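Local coordinates for protein phenol hydroxylase component phL (Pseudomonas stutzeri, PDB 3U52) that probably serves as the auxiliary beta-type subunit of a multicomponent phenol hydroxylase, packing as a helical scaffold against the other hydroxylase chains, at residues Arg77-Gly82 and Gly86-Met91; Met135-Ile140 and Ile154-Asp159; Arg105-Arg110 and Val246-Glu251; Glu93-Ser98 and Gly164-Arg169. All blocks are in the same frame, centred on the assembly; numbering follows the deposited sequence.

Contact 1. Residues Arg77-Gly82 and Gly86-Met91; sequences RQFYYG and GNRAKM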
loop_
_atom_site.group_PDB
_atom_site.type_symbol
_atom_site.label_atom_id
_atom_site.label_comp_id
_atom_site.label_asym_id
_atom_site.label_seq_id
_atom_site.Cartn_x
_atom_site.Cartn_y
_atom_site.Cartn_z
ATOM N N ARG D 77 -3.570 17.761 -16.378
ATOM C CA ARG D 77 -3.946 16.504 -15.723
ATOM C C ARG D 77 -2.940 16.099 -14.604
ATOM O O ARG D 77 -3.237 15.242 -13.780
ATOM C CB ARG D 77 -4.036 15.378 -16.774
ATOM C CG ARG D 77 -4.977 15.625 -17.959
ATOM C CD ARG D 77 -4.597 14.664 -19.108
ATOM N NE ARG D 77 -3.161 14.697 -19.426
ATOM C CZ ARG D 77 -2.523 13.811 -20.199
ATOM N NH1 ARG D 77 -3.197 12.876 -20.820
ATOM N NH2 ARG D 77 -1.208 13.896 -20.387
ATOM N N GLN D 78 -1.749 16.706 -14.603
ATOM C CA GLN D 78 -0.672 16.366 -13.633
ATOM C C GLN D 78 -0.263 14.877 -13.640
ATOM O O GLN D 78 -0.030 14.260 -12.597
ATOM C CB GLN D 78 -1.074 16.835 -12.244
ATOM C CG GLN D 78 -1.572 18.273 -12.276
ATOM C CD GLN D 78 -0.496 19.270 -12.088
ATOM O OE1 GLN D 78 -0.079 19.960 -13.061
ATOM N NE2 GLN D 78 -0.021 19.396 -10.849
ATOM N N PHE D 79 -0.178 14.301 -14.832
ATOM C CA PHE D 79 0.184 12.921 -14.980
ATOM C C PHE D 79 1.708 12.744 -14.821
ATOM O O PHE D 79 2.479 13.124 -15.678
ATOM C CB PHE D 79 -0.250 12.393 -16.355
ATOM C CG PHE D 79 -1.693 11.980 -16.461
ATOM C CD1 PHE D 79 -2.165 11.443 -17.665
ATOM C CD2 PHE D 79 -2.590 12.109 -15.409
ATOM C CE1 PHE D 79 -3.519 11.052 -17.796
ATOM C CE2 PHE D 79 -3.945 11.728 -15.544
ATOM C CZ PHE D 79 -4.407 11.177 -16.714
ATOM N N TYR D 80 2.118 12.142 -13.715
ATOM C CA TYR D 80 3.399 11.439 -13.646
ATOM C C TYR D 80 3.011 10.007 -13.897
ATOM O O TYR D 80 1.798 9.719 -14.052
ATOM C CB TYR D 80 4.114 11.677 -12.311
ATOM C CG TYR D 80 3.276 11.304 -11.115
ATOM C CD1 TYR D 80 3.464 10.095 -10.479
ATOM C CD2 TYR D 80 2.304 12.150 -10.635
ATOM C CE1 TYR D 80 2.681 9.714 -9.407
ATOM C CE2 TYR D 80 1.531 11.788 -9.554
ATOM C CZ TYR D 80 1.725 10.554 -8.951
ATOM O OH TYR D 80 0.957 10.156 -7.867
ATOM N N TYR D 81 3.984 9.089 -13.927
ATOM C CA TYR D 81 3.715 7.722 -14.360
ATOM C C TYR D 81 2.567 7.055 -13.580
ATOM O O TYR D 81 1.681 6.465 -14.174
ATOM C CB TYR D 81 4.965 6.845 -14.260
ATOM C CG TYR D 81 4.735 5.434 -14.682
ATOM C CD1 TYR D 81 4.952 5.033 -16.005
ATOM C CD2 TYR D 81 4.317 4.469 -13.764
ATOM C CE1 TYR D 81 4.775 3.726 -16.393
ATOM C CE2 TYR D 81 4.144 3.125 -14.160
ATOM C CZ TYR D 81 4.375 2.784 -15.471
ATOM O OH TYR D 81 4.233 1.492 -15.856
ATOM N N GLY D 82 2.611 7.119 -12.244
ATOM C CA GLY D 82 1.594 6.420 -11.466
ATOM C C GLY D 82 0.194 6.990 -11.678
ATOM O O GLY D 82 -0.763 6.223 -11.664
ATOM N N GLY D 86 -2.771 4.681 -13.357
ATOM C CA GLY D 86 -3.939 4.561 -12.484
ATOM C C GLY D 86 -5.179 4.965 -13.254
ATOM O O GLY D 86 -6.189 4.266 -13.231
ATOM N N ASN D 87 -5.106 6.088 -13.961
ATOM C CA ASN D 87 -6.239 6.539 -14.770
ATOM C C ASN D 87 -6.535 5.557 -15.899
ATOM O O ASN D 87 -7.689 5.143 -16.090
ATOM C CB ASN D 87 -5.948 7.934 -15.302
ATOM C CG ASN D 87 -7.122 8.537 -15.968
ATOM O OD1 ASN D 87 -7.440 8.218 -17.139
ATOM N ND2 ASN D 87 -7.821 9.410 -15.227
ATOM N N ARG D 88 -5.517 5.118 -16.626
ATOM C CA ARG D 88 -5.762 4.160 -17.691
ATOM C C ARG D 88 -6.344 2.800 -17.235
ATOM O O ARG D 88 -7.129 2.173 -17.958
ATOM C CB ARG D 88 -4.478 3.937 -18.487
ATOM C CG ARG D 88 -4.042 5.246 -19.219
ATOM C CD ARG D 88 -4.985 5.528 -20.397
ATOM N NE ARG D 88 -4.623 6.812 -21.053
ATOM C CZ ARG D 88 -5.054 8.016 -20.708
ATOM N NH1 ARG D 88 -5.898 8.170 -19.703
ATOM N NH2 ARG D 88 -4.614 9.091 -21.376
ATOM N N ALA D 89 -5.873 2.300 -16.096
ATOM C CA ALA D 89 -6.369 1.027 -15.543
ATOM C C ALA D 89 -7.858 1.084 -15.310
ATOM O O ALA D 89 -8.535 0.098 -15.557
ATOM C CB ALA D 89 -5.661 0.694 -14.231
ATOM N N LYS D 90 -8.337 2.185 -14.761
ATOM C CA LYS D 90 -9.777 2.431 -14.554
ATOM C C LYS D 90 -10.539 2.414 -15.879
ATOM O O LYS D 90 -11.598 1.774 -15.993
ATOM C CB LYS D 90 -9.944 3.792 -13.902
ATOM C CG LYS D 90 -11.371 4.181 -13.508
ATOM C CD LYS D 90 -11.379 5.620 -12.937
ATOM C CE LYS D 90 -12.761 6.028 -12.357
ATOM N NZ LYS D 90 -12.654 6.998 -11.188
ATOM N N MET D 91 -10.013 3.127 -16.884
ATOM C CA MET D 91 -10.606 3.144 -18.220
ATOM C C MET D 91 -10.669 1.790 -18.876
ATOM O O MET D 91 -11.701 1.453 -19.477
ATOM C CB MET D 91 -9.841 4.083 -19.146
ATOM C CG MET D 91 -10.053 5.532 -18.857
ATOM S SD MET D 91 -9.001 6.638 -19.798
ATOM C CE MET D 91 -9.643 6.395 -21.446
HETATM O O HOH W 1 -2.084 10.782 -22.743
#

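Contact 2. Residues Met135-Ile140 and Ile154-Asp159; sequences MNNAKI and IYTGMD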
loop_
_atom_site.group_PDB
_atom_site.type_symbol
_atom_site.label_atom_id
_atom_site.label_comp_id
_atom_site.label_asym_id
_atom_site.label_seq_id
_atom_site.Cartn_x
_atom_site.Cartn_y
_atom_site.Cartn_z
ATOM N N MET D 135 4.114 5.979 -33.583
ATOM C CA MET D 135 5.502 6.177 -34.024
ATOM C C MET D 135 5.918 7.663 -33.940
ATOM O O MET D 135 7.044 7.989 -33.490
ATOM C CB MET D 135 5.727 5.611 -35.428
ATOM C CG MET D 135 5.497 4.102 -35.545
ATOM S SD MET D 135 5.707 3.654 -37.263
ATOM C CE MET D 135 7.490 3.921 -37.417
ATOM N N ASN D 136 5.009 8.562 -34.326
ATOM C CA ASN D 136 5.304 10.013 -34.280
ATOM C C ASN D 136 5.512 10.543 -32.874
ATOM O O ASN D 136 6.384 11.364 -32.631
ATOM C CB ASN D 136 4.204 10.804 -34.971
ATOM C CG ASN D 136 4.181 10.572 -36.468
ATOM O OD1 ASN D 136 3.144 10.726 -37.136
ATOM N ND2 ASN D 136 5.323 10.172 -37.000
ATOM N N ASN D 137 4.722 10.026 -31.932
ATOM C CA ASN D 137 4.875 10.410 -30.534
ATOM C C ASN D 137 6.069 9.788 -29.856
ATOM O O ASN D 137 6.627 10.432 -28.970
ATOM C CB ASN D 137 3.552 10.120 -29.766
ATOM C CG ASN D 137 2.461 11.134 -30.131
ATOM O OD1 ASN D 137 1.396 10.806 -30.735
ATOM N ND2 ASN D 137 2.719 12.370 -29.769
ATOM N N ALA D 138 6.461 8.553 -30.221
ATOM C CA ALA D 138 7.765 8.043 -29.805
ATOM C C ALA D 138 8.915 8.917 -30.273
ATOM O O ALA D 138 9.864 9.175 -29.503
ATOM C CB ALA D 138 8.002 6.588 -30.264
ATOM N N LYS D 139 8.873 9.317 -31.538
ATOM C CA LYS D 139 9.857 10.320 -32.053
ATOM C C LYS D 139 9.921 11.606 -31.191
ATOM O O LYS D 139 11.006 12.021 -30.773
ATOM C CB LYS D 139 9.623 10.593 -33.551
ATOM C CG LYS D 139 10.708 11.410 -34.322
ATOM C CD LYS D 139 10.206 12.838 -34.501
ATOM C CE LYS D 139 10.834 13.660 -35.682
ATOM N NZ LYS D 139 12.290 13.666 -35.666
ATOM N N ILE D 140 8.776 12.217 -30.897
ATOM C CA ILE D 140 8.776 13.457 -30.101
ATOM C C ILE D 140 9.328 13.162 -28.719
ATOM O O ILE D 140 10.161 13.920 -28.208
ATOM C CB ILE D 140 7.347 14.122 -30.071
ATOM C CG1 ILE D 140 6.893 14.453 -31.476
ATOM C CG2 ILE D 140 7.254 15.355 -29.175
ATOM C CD1 ILE D 140 5.371 14.339 -31.651
ATOM N N ILE D 154 5.186 10.310 -24.631
ATOM C CA ILE D 154 5.232 8.866 -24.484
ATOM C C ILE D 154 3.859 8.324 -24.000
ATOM O O ILE D 154 3.414 7.292 -24.484
ATOM C CB ILE D 154 6.397 8.325 -23.591
ATOM C CG1 ILE D 154 6.501 6.801 -23.732
ATOM C CG2 ILE D 154 6.161 8.631 -22.104
ATOM C CD1 ILE D 154 7.554 6.281 -24.658
ATOM N N TYR D 155 3.203 9.016 -23.067
ATOM C CA TYR D 155 1.865 8.587 -22.593
ATOM C C TYR D 155 0.873 8.538 -23.773
ATOM O O TYR D 155 0.167 7.551 -23.976
ATOM C CB TYR D 155 1.340 9.553 -21.510
ATOM C CG TYR D 155 2.181 9.569 -20.239
ATOM C CD1 TYR D 155 2.191 10.672 -19.400
ATOM C CD2 TYR D 155 2.951 8.441 -19.866
ATOM C CE1 TYR D 155 2.985 10.684 -18.232
ATOM C CE2 TYR D 155 3.733 8.449 -18.702
ATOM C CZ TYR D 155 3.712 9.579 -17.905
ATOM O OH TYR D 155 4.500 9.668 -16.798
ATOM N N THR D 156 0.856 9.587 -24.572
ATOM C CA THR D 156 -0.072 9.625 -25.707
ATOM C C THR D 156 0.276 8.563 -26.788
ATOM O O THR D 156 -0.632 7.932 -27.350
ATOM C CB THR D 156 -0.316 11.092 -26.224
ATOM O OG1 THR D 156 -1.647 11.190 -26.794
ATOM C CG2 THR D 156 0.674 11.482 -27.241
ATOM N N GLY D 157 1.561 8.334 -27.050
ATOM C CA GLY D 157 1.968 7.290 -28.016
ATOM C C GLY D 157 1.577 5.893 -27.557
ATOM O O GLY D 157 1.163 5.051 -28.364
ATOM N N MET D 158 1.706 5.631 -26.259
ATOM C CA MET D 158 1.250 4.360 -25.716
ATOM C C MET D 158 -0.289 4.223 -25.761
ATOM O O MET D 158 -0.788 3.161 -26.092
ATOM C CB MET D 158 1.843 4.110 -24.312
ATOM C CG MET D 158 3.411 3.935 -24.294
ATOM S SD MET D 158 4.124 3.090 -25.768
ATOM C CE MET D 158 4.845 4.478 -26.743
ATOM N N ASP D 159 -1.019 5.302 -25.505
ATOM C CA ASP D 159 -2.488 5.338 -25.690
ATOM C C ASP D 159 -2.861 5.001 -27.141
ATOM O O ASP D 159 -3.806 4.280 -27.374
ATOM C CB ASP D 159 -2.998 6.742 -25.426
ATOM C CG ASP D 159 -2.875 7.165 -23.959
ATOM O OD1 ASP D 159 -2.730 6.283 -23.088
ATOM O OD2 ASP D 159 -2.912 8.391 -23.688
#

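Contact 3. Residues Arg105-Arg110 and Val246-Glu251; sequences RNLLTR and VSMLTE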
loop_
_atom_site.group_PDB
_atom_site.type_symbol
_atom_site.label_atom_id
_atom_site.label_comp_id
_atom_site.label_asym_id
_atom_site.label_seq_id
_atom_site.Cartn_x
_atom_site.Cartn_y
_atom_site.Cartn_z
ATOM N N ARG D 105 -22.328 -12.022 -26.445
ATOM C CA ARG D 105 -23.656 -11.838 -27.010
ATOM C C ARG D 105 -23.708 -11.802 -28.548
ATOM O O ARG D 105 -24.785 -11.611 -29.136
ATOM C CB ARG D 105 -24.263 -10.567 -26.441
ATOM C CG ARG D 105 -24.641 -10.766 -25.015
ATOM C CD ARG D 105 -25.207 -9.540 -24.404
ATOM N NE ARG D 105 -25.792 -9.962 -23.153
ATOM C CZ ARG D 105 -27.091 -9.971 -22.879
ATOM N NH1 ARG D 105 -28.001 -9.520 -23.736
ATOM N NH2 ARG D 105 -27.455 -10.410 -21.708
ATOM N N ASN D 106 -22.550 -11.975 -29.186
ATOM C CA ASN D 106 -22.441 -11.989 -30.628
ATOM C C ASN D 106 -23.013 -10.761 -31.273
ATOM O O ASN D 106 -23.640 -10.834 -32.326
ATOM C CB ASN D 106 -23.097 -13.241 -31.208
ATOM C CG ASN D 106 -22.520 -14.492 -30.629
ATOM O OD1 ASN D 106 -21.308 -14.718 -30.648
ATOM N ND2 ASN D 106 -23.382 -15.326 -30.118
ATOM N N LEU D 107 -22.762 -9.618 -30.651
ATOM C CA LEU D 107 -23.298 -8.369 -31.147
ATOM C C LEU D 107 -22.706 -7.972 -32.514
ATOM O O LEU D 107 -23.383 -7.337 -33.312
ATOM C CB LEU D 107 -23.141 -7.262 -30.091
ATOM C CG LEU D 107 -23.870 -7.562 -28.761
ATOM C CD1 LEU D 107 -23.807 -6.374 -27.800
ATOM C CD2 LEU D 107 -25.343 -7.917 -29.029
ATOM N N LEU D 108 -21.463 -8.374 -32.778
ATOM C CA LEU D 108 -20.790 -8.069 -34.045
ATOM C C LEU D 108 -20.916 -9.182 -35.060
ATOM O O LEU D 108 -21.093 -8.904 -36.242
ATOM C CB LEU D 108 -19.313 -7.767 -33.836
ATOM C CG LEU D 108 -18.975 -6.489 -33.064
ATOM C CD1 LEU D 108 -17.509 -6.126 -33.324
ATOM C CD2 LEU D 108 -19.885 -5.324 -33.424
ATOM N N THR D 109 -20.828 -10.430 -34.608
ATOM C CA THR D 109 -20.912 -11.571 -35.516
ATOM C C THR D 109 -22.348 -11.796 -36.028
ATOM O O THR D 109 -22.531 -12.338 -37.113
ATOM C CB THR D 109 -20.370 -12.869 -34.901
ATOM O OG1 THR D 109 -21.061 -13.109 -33.675
ATOM C CG2 THR D 109 -18.892 -12.777 -34.618
ATOM N N ARG D 110 -23.355 -11.357 -35.277
ATOM C CA ARG D 110 -24.743 -11.419 -35.763
ATOM C C ARG D 110 -25.117 -10.363 -36.824
ATOM O O ARG D 110 -26.229 -10.418 -37.387
ATOM C CB ARG D 110 -25.738 -11.337 -34.613
ATOM C CG ARG D 110 -26.220 -9.932 -34.338
ATOM C CD ARG D 110 -27.111 -9.989 -33.117
ATOM N NE ARG D 110 -27.639 -8.691 -32.713
ATOM C CZ ARG D 110 -28.181 -8.466 -31.517
ATOM N NH1 ARG D 110 -28.244 -9.450 -30.618
ATOM N NH2 ARG D 110 -28.637 -7.265 -31.217
ATOM N N VAL D 246 -21.352 -1.073 -31.973
ATOM C CA VAL D 246 -19.921 -0.705 -31.921
ATOM C C VAL D 246 -19.636 0.552 -31.094
ATOM O O VAL D 246 -18.510 0.760 -30.720
ATOM C CB VAL D 246 -19.251 -0.536 -33.330
ATOM C CG1 VAL D 246 -19.583 -1.713 -34.220
ATOM C CG2 VAL D 246 -19.675 0.754 -33.952
ATOM N N SER D 247 -20.642 1.373 -30.808
ATOM C CA SER D 247 -20.489 2.543 -29.930
ATOM C C SER D 247 -19.944 2.216 -28.538
ATOM O O SER D 247 -19.258 3.017 -27.928
ATOM C CB SER D 247 -21.823 3.236 -29.706
ATOM O OG SER D 247 -22.190 4.037 -30.793
ATOM N N MET D 248 -20.316 1.065 -28.008
ATOM C CA MET D 248 -19.862 0.731 -26.686
ATOM C C MET D 248 -18.404 0.329 -26.755
ATOM O O MET D 248 -17.676 0.451 -25.757
ATOM C CB MET D 248 -20.747 -0.349 -26.032
ATOM C CG MET D 248 -20.728 -1.728 -26.686
ATOM S SD MET D 248 -21.872 -2.890 -25.797
ATOM C CE MET D 248 -23.472 -2.428 -26.430
ATOM N N LEU D 249 -17.960 -0.111 -27.931
ATOM C CA LEU D 249 -16.534 -0.460 -28.123
ATOM C C LEU D 249 -15.616 0.734 -28.349
ATOM O O LEU D 249 -14.420 0.643 -28.160
ATOM C CB LEU D 249 -16.385 -1.512 -29.220
ATOM C CG LEU D 249 -17.279 -2.747 -29.030
ATOM C CD1 LEU D 249 -17.077 -3.718 -30.194
ATOM C CD2 LEU D 249 -16.950 -3.448 -27.683
ATOM N N THR D 250 -16.173 1.877 -28.713
ATOM C CA THR D 250 -15.351 3.037 -29.034
ATOM C C THR D 250 -15.505 4.108 -27.976
ATOM O O THR D 250 -15.104 5.258 -28.179
ATOM C CB THR D 250 -15.746 3.596 -30.425
ATOM O OG1 THR D 250 -17.148 3.838 -30.417
ATOM C CG2 THR D 250 -15.436 2.549 -31.550
ATOM N N GLU D 251 -16.100 3.762 -26.829
ATOM C CA GLU D 251 -16.289 4.781 -25.812
ATOM C C GLU D 251 -14.915 5.130 -25.220
ATOM O O GLU D 251 -14.669 6.250 -24.835
ATOM C CB GLU D 251 -17.295 4.318 -24.720
ATOM C CG GLU D 251 -17.737 5.422 -23.691
ATOM C CD GLU D 251 -18.600 6.586 -24.251
ATOM O OE1 GLU D 251 -19.149 6.520 -25.381
ATOM O OE2 GLU D 251 -18.748 7.587 -23.524
#

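Contact 4. Residues Glu93-Ser98 and Gly164-Arg169; sequences ESAETS and GQYLSR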
loop_
_atom_site.group_PDB
_atom_site.type_symbol
_atom_site.label_atom_id
_atom_site.label_comp_id
_atom_site.label_asym_id
_atom_site.label_seq_id
_atom_site.Cartn_x
_atom_site.Cartn_y
_atom_site.Cartn_z
ATOM N N GLU D 93 -10.761 -1.120 -17.546
ATOM C CA GLU D 93 -11.717 -1.978 -16.840
ATOM C C GLU D 93 -13.066 -1.978 -17.550
ATOM O O GLU D 93 -13.603 -3.062 -17.846
ATOM C CB GLU D 93 -11.871 -1.624 -15.346
ATOM C CG GLU D 93 -12.854 -2.551 -14.617
ATOM C CD GLU D 93 -12.412 -4.027 -14.611
ATOM O OE1 GLU D 93 -13.264 -4.918 -14.862
ATOM O OE2 GLU D 93 -11.211 -4.289 -14.357
ATOM N N SER D 94 -13.571 -0.787 -17.857
ATOM C CA SER D 94 -14.860 -0.679 -18.529
ATOM C C SER D 94 -14.759 -1.170 -19.974
ATOM O O SER D 94 -15.711 -1.737 -20.499
ATOM C CB SER D 94 -15.341 0.784 -18.527
ATOM O OG SER D 94 -15.659 1.234 -17.223
ATOM N N ALA D 95 -13.618 -0.927 -20.635
ATOM C CA ALA D 95 -13.486 -1.316 -22.039
ATOM C C ALA D 95 -13.416 -2.819 -22.164
ATOM O O ALA D 95 -14.013 -3.366 -23.056
ATOM C CB ALA D 95 -12.267 -0.637 -22.677
ATOM N N GLU D 96 -12.724 -3.500 -21.257
ATOM C CA GLU D 96 -12.588 -4.970 -21.295
ATOM C C GLU D 96 -13.924 -5.669 -21.079
ATOM O O GLU D 96 -14.216 -6.677 -21.683
ATOM C CB GLU D 96 -11.619 -5.505 -20.237
ATOM C CG GLU D 96 -10.149 -5.236 -20.566
ATOM C CD GLU D 96 -9.753 -5.622 -21.995
ATOM O OE1 GLU D 96 -9.998 -6.782 -22.403
ATOM O OE2 GLU D 96 -9.171 -4.759 -22.686
ATOM N N THR D 97 -14.714 -5.095 -20.191
ATOM C CA THR D 97 -16.048 -5.609 -19.888
ATOM C C THR D 97 -17.014 -5.400 -21.067
ATOM O O THR D 97 -17.804 -6.276 -21.356
ATOM C CB THR D 97 -16.526 -4.937 -18.582
ATOM O OG1 THR D 97 -15.940 -5.694 -17.510
ATOM C CG2 THR D 97 -17.991 -4.977 -18.453
ATOM N N SER D 98 -16.901 -4.264 -21.762
ATOM C CA SER D 98 -17.726 -4.023 -22.977
ATOM C C SER D 98 -17.369 -4.963 -24.116
ATOM O O SER D 98 -18.244 -5.442 -24.799
ATOM C CB SER D 98 -17.637 -2.581 -23.414
ATOM O OG SER D 98 -18.136 -1.790 -22.368
ATOM N N GLY D 164 -5.278 1.395 -31.127
ATOM C CA GLY D 164 -5.080 0.543 -32.303
ATOM C C GLY D 164 -5.364 -0.888 -31.983
ATOM O O GLY D 164 -6.008 -1.599 -32.793
ATOM N N GLN D 165 -4.976 -1.314 -30.771
ATOM C CA GLN D 165 -5.319 -2.686 -30.302
ATOM C C GLN D 165 -6.820 -2.937 -30.123
ATOM O O GLN D 165 -7.330 -3.930 -30.605
ATOM C CB GLN D 165 -4.492 -3.106 -29.056
ATOM C CG GLN D 165 -3.011 -3.260 -29.409
ATOM C CD GLN D 165 -2.119 -3.462 -28.229
ATOM O OE1 GLN D 165 -1.030 -3.978 -28.358
ATOM N NE2 GLN D 165 -2.569 -3.041 -27.072
ATOM N N TYR D 166 -7.537 -2.029 -29.474
ATOM C CA TYR D 166 -9.011 -2.101 -29.460
ATOM C C TYR D 166 -9.668 -2.213 -30.850
ATOM O O TYR D 166 -10.568 -3.042 -31.031
ATOM C CB TYR D 166 -9.603 -0.900 -28.729
ATOM C CG TYR D 166 -9.436 -1.042 -27.238
ATOM C CD1 TYR D 166 -9.066 0.037 -26.447
ATOM C CD2 TYR D 166 -9.672 -2.263 -26.622
ATOM C CE1 TYR D 166 -8.903 -0.110 -25.053
ATOM C CE2 TYR D 166 -9.513 -2.429 -25.232
ATOM C CZ TYR D 166 -9.126 -1.357 -24.467
ATOM O OH TYR D 166 -8.985 -1.511 -23.106
ATOM N N LEU D 167 -9.226 -1.386 -31.804
ATOM C CA LEU D 167 -9.779 -1.407 -33.183
ATOM C C LEU D 167 -9.481 -2.765 -33.839
ATOM O O LEU D 167 -10.359 -3.376 -34.456
ATOM C CB LEU D 167 -9.240 -0.225 -34.020
ATOM C CG LEU D 167 -9.689 1.210 -33.729
ATOM C CD1 LEU D 167 -8.721 2.233 -34.366
ATOM C CD2 LEU D 167 -11.137 1.465 -34.152
ATOM N N SER D 168 -8.253 -3.250 -33.688
ATOM C CA SER D 168 -7.907 -4.626 -34.037
ATOM C C SER D 168 -8.855 -5.700 -33.488
ATOM O O SER D 168 -9.247 -6.652 -34.194
ATOM C CB SER D 168 -6.503 -4.933 -33.568
ATOM O OG SER D 168 -5.609 -4.034 -34.177
ATOM N N ARG D 169 -9.192 -5.587 -32.203
ATOM C CA ARG D 169 -10.031 -6.583 -31.569
ATOM C C ARG D 169 -11.458 -6.600 -32.078
ATOM O O ARG D 169 -12.119 -7.630 -32.064
ATOM C CB ARG D 169 -10.040 -6.356 -30.064
ATOM C CG ARG D 169 -8.768 -6.895 -29.419
ATOM C CD ARG D 169 -9.190 -7.460 -28.110
ATOM N NE ARG D 169 -8.704 -6.603 -27.087
ATOM C CZ ARG D 169 -9.206 -6.479 -25.867
ATOM N NH1 ARG D 169 -10.318 -7.108 -25.473
ATOM N NH2 ARG D 169 -8.569 -5.657 -25.061
#

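Contact 1. Residues Arg77-Gly82 and Gly86-Met91
Phe79 leans against Asn87 and Arg88 where the chain enters helix 81-105, a long helix of the ferritin-like bundle expected for this family. Tyr80 sits at the N-cap position, and an i to i+4 bond, Gly86 N to Gly82 O at 3.0 Å, joins the first turn to the next. Phe79 lies just ahead of the helix with its CG set beside the backbone N (chi1 -82°), which brings CZ and CE1 to the second turn: CZ is 3.9 Å from Asn87 CB, while CE1 reaches Arg88 NH1 at 4.2 Å. The Asn87 CG swings opposite its backbone N (chi1 -172°), and its amide plane stands 49° from the ring. Arg77 bends at its third torsion and folds back over Phe79, with the ring atom CD1 3.5 Å above the centre of the Arg77 guanidinium plane. Arg88 folds at chi2, its guanidinium steep to the Phe79 ring. Both arginines converge on Glu259 of helix 251-274, whose OE2 forms salt bridges to the two guanidiniums; Arg88 NE also pairs with Asp159 of helix 147-175. The arginines also share a water, which accepts from Arg77 NH1 at 3.1 Å in the guanidinium plane and, more weakly, from Arg88 NH2 at 3.3 Å.

Contact 2. Residues Met135-Ile140 and Ile154-Asp159
Within 135-140 it is Asn137 that meets 154-159. Its CB comes down on the backbone of Gly157, 3.7 Å from CA, and the two CA atoms are just 5.0 Å apart. Glycine permits this: a CB on Gly157 would point toward the asparagine and sit tightly against its CB. Beyond CB, the Asn137 CG turns to the backbone N side (chi1 -73°), carrying the amide obliquely across the methyl of Thr156, whose CG2 lies 3.4 Å from ND2 and the same distance from Asn137 CG. The two helices, joined by a short connection, form an antiparallel helical hairpin within the bundle, and here they meet at a glycine in its buried interior. The Asn137 amide finds its polar partner on a third helix, with ND2 giving a hydrogen bond to OD1 of Asn219 on helix 211-240. Trp256 and Trp263 of helix 251-274 also pack on Thr156.

Contact 3. Residues Arg105-Arg110 and Val246-Glu251
Leu108 drives its forked end between Val246 and Leu249. Its CD2 rests 3.7 Å from Val246 CG1, the two side chains crossing at about a right angle, whereas CD1 meets Leu249 CD1 at 4.0 Å, tip to tip. With CG beside the backbone N (chi1 -67°) and one methyl extending the chain (chi2 -163°), each branch of the leucine has its own partner. Leu107, the preceding residue, makes a looser touch, its CD1 lying 4.2 Å from Met248 CE. That methionine starts out with CG wedged between its backbone N and carbonyl carbon (chi1 66°) and bends again at its last torsion, which turns the methyl back to the leucine. All of this is apolar packing between two connecting pieces of the helical bundle. Segment 105-110 leaves the C-terminal end of helix 81-105 through a Schellman motif at Asn106, and 246-249 is a short, weakly bonded helix just ahead of helix 251-274. Ile170, Met173 and Ile174 of helix 147-175 pack on Leu108 as well. The CD2 methyl of Leu107 also lies 3.6 Å above one face of the Arg110 guanidinium. The second copy of this protein adjoins the contact: its Met248 packs on Met248, and its Asp235 forms a salt bridge with Arg105 NH2.

Contact 4. Residues Glu93-Ser98 and Gly164-Arg169
Glu96 reaches from helix 93-98 to Arg169 and Tyr166 on 164-169; the axes of these two segments run nearly parallel (10°), 12.3 Å apart at closest. Its CB leaves the backbone beside the gap, not into it; CG then lies opposite the carbonyl carbon, and a bend at chi2 (-49°) turns the carboxylate toward the neighbour. There CD faces the edge of the Arg169 guanidinium, in its plane. The grip is end-on, two nitrogens to two oxygens: NH2 gives a 2.6 Å bond to the syn lone pair of OE2, close to the guanidinium plane, and NH1 a 3.1 Å bond to OE1, reached from the syn side but tilted out of plane. OE2 takes a second donor on its anti side, Tyr166 OH at 3.3 Å, with OE2 at the edge of the ring, in its plane. One residue earlier, Ala95 CB fits against the same phenol, 3.7 Å from Tyr166 CZ. Phe99 packs on Tyr166 and makes a cation-pi contact with Arg169. This pairs two long helices of the ferritin-like bundle by charge, bordering another protein's chain. A leucine in place of Glu96 would probably leave Arg169 without its countercharge across the helices and Tyr166 OH without this acceptor. Three donated bonds on one carboxylate are likely to favour its ionised form, although an acidic side chain of the other protein lies close to OE2 and would work against that.

Following the chain, contact 1 opens and closes within a few residues, where the loop before helix 81-105 meets that helix's early turns. The same helix then opens contact 4 at 93-98, and the loop at its end opens contact 3 at 105-110. Contact 2 both opens and closes before either of these is finished, joining helices 126-143 and 147-175. Farther along helix 147-175, contact 4 closes at 164-169; contact 3 closes last, at 246-251, so contacts 3 and 4 cross, and both enclose contact 2. Tyr155 packs against Tyr81 between contacts 1 and 2, while Leu249 CD2 lies 3.7 Å from Ser98 O between contacts 3 and 4, both beside the second subunit.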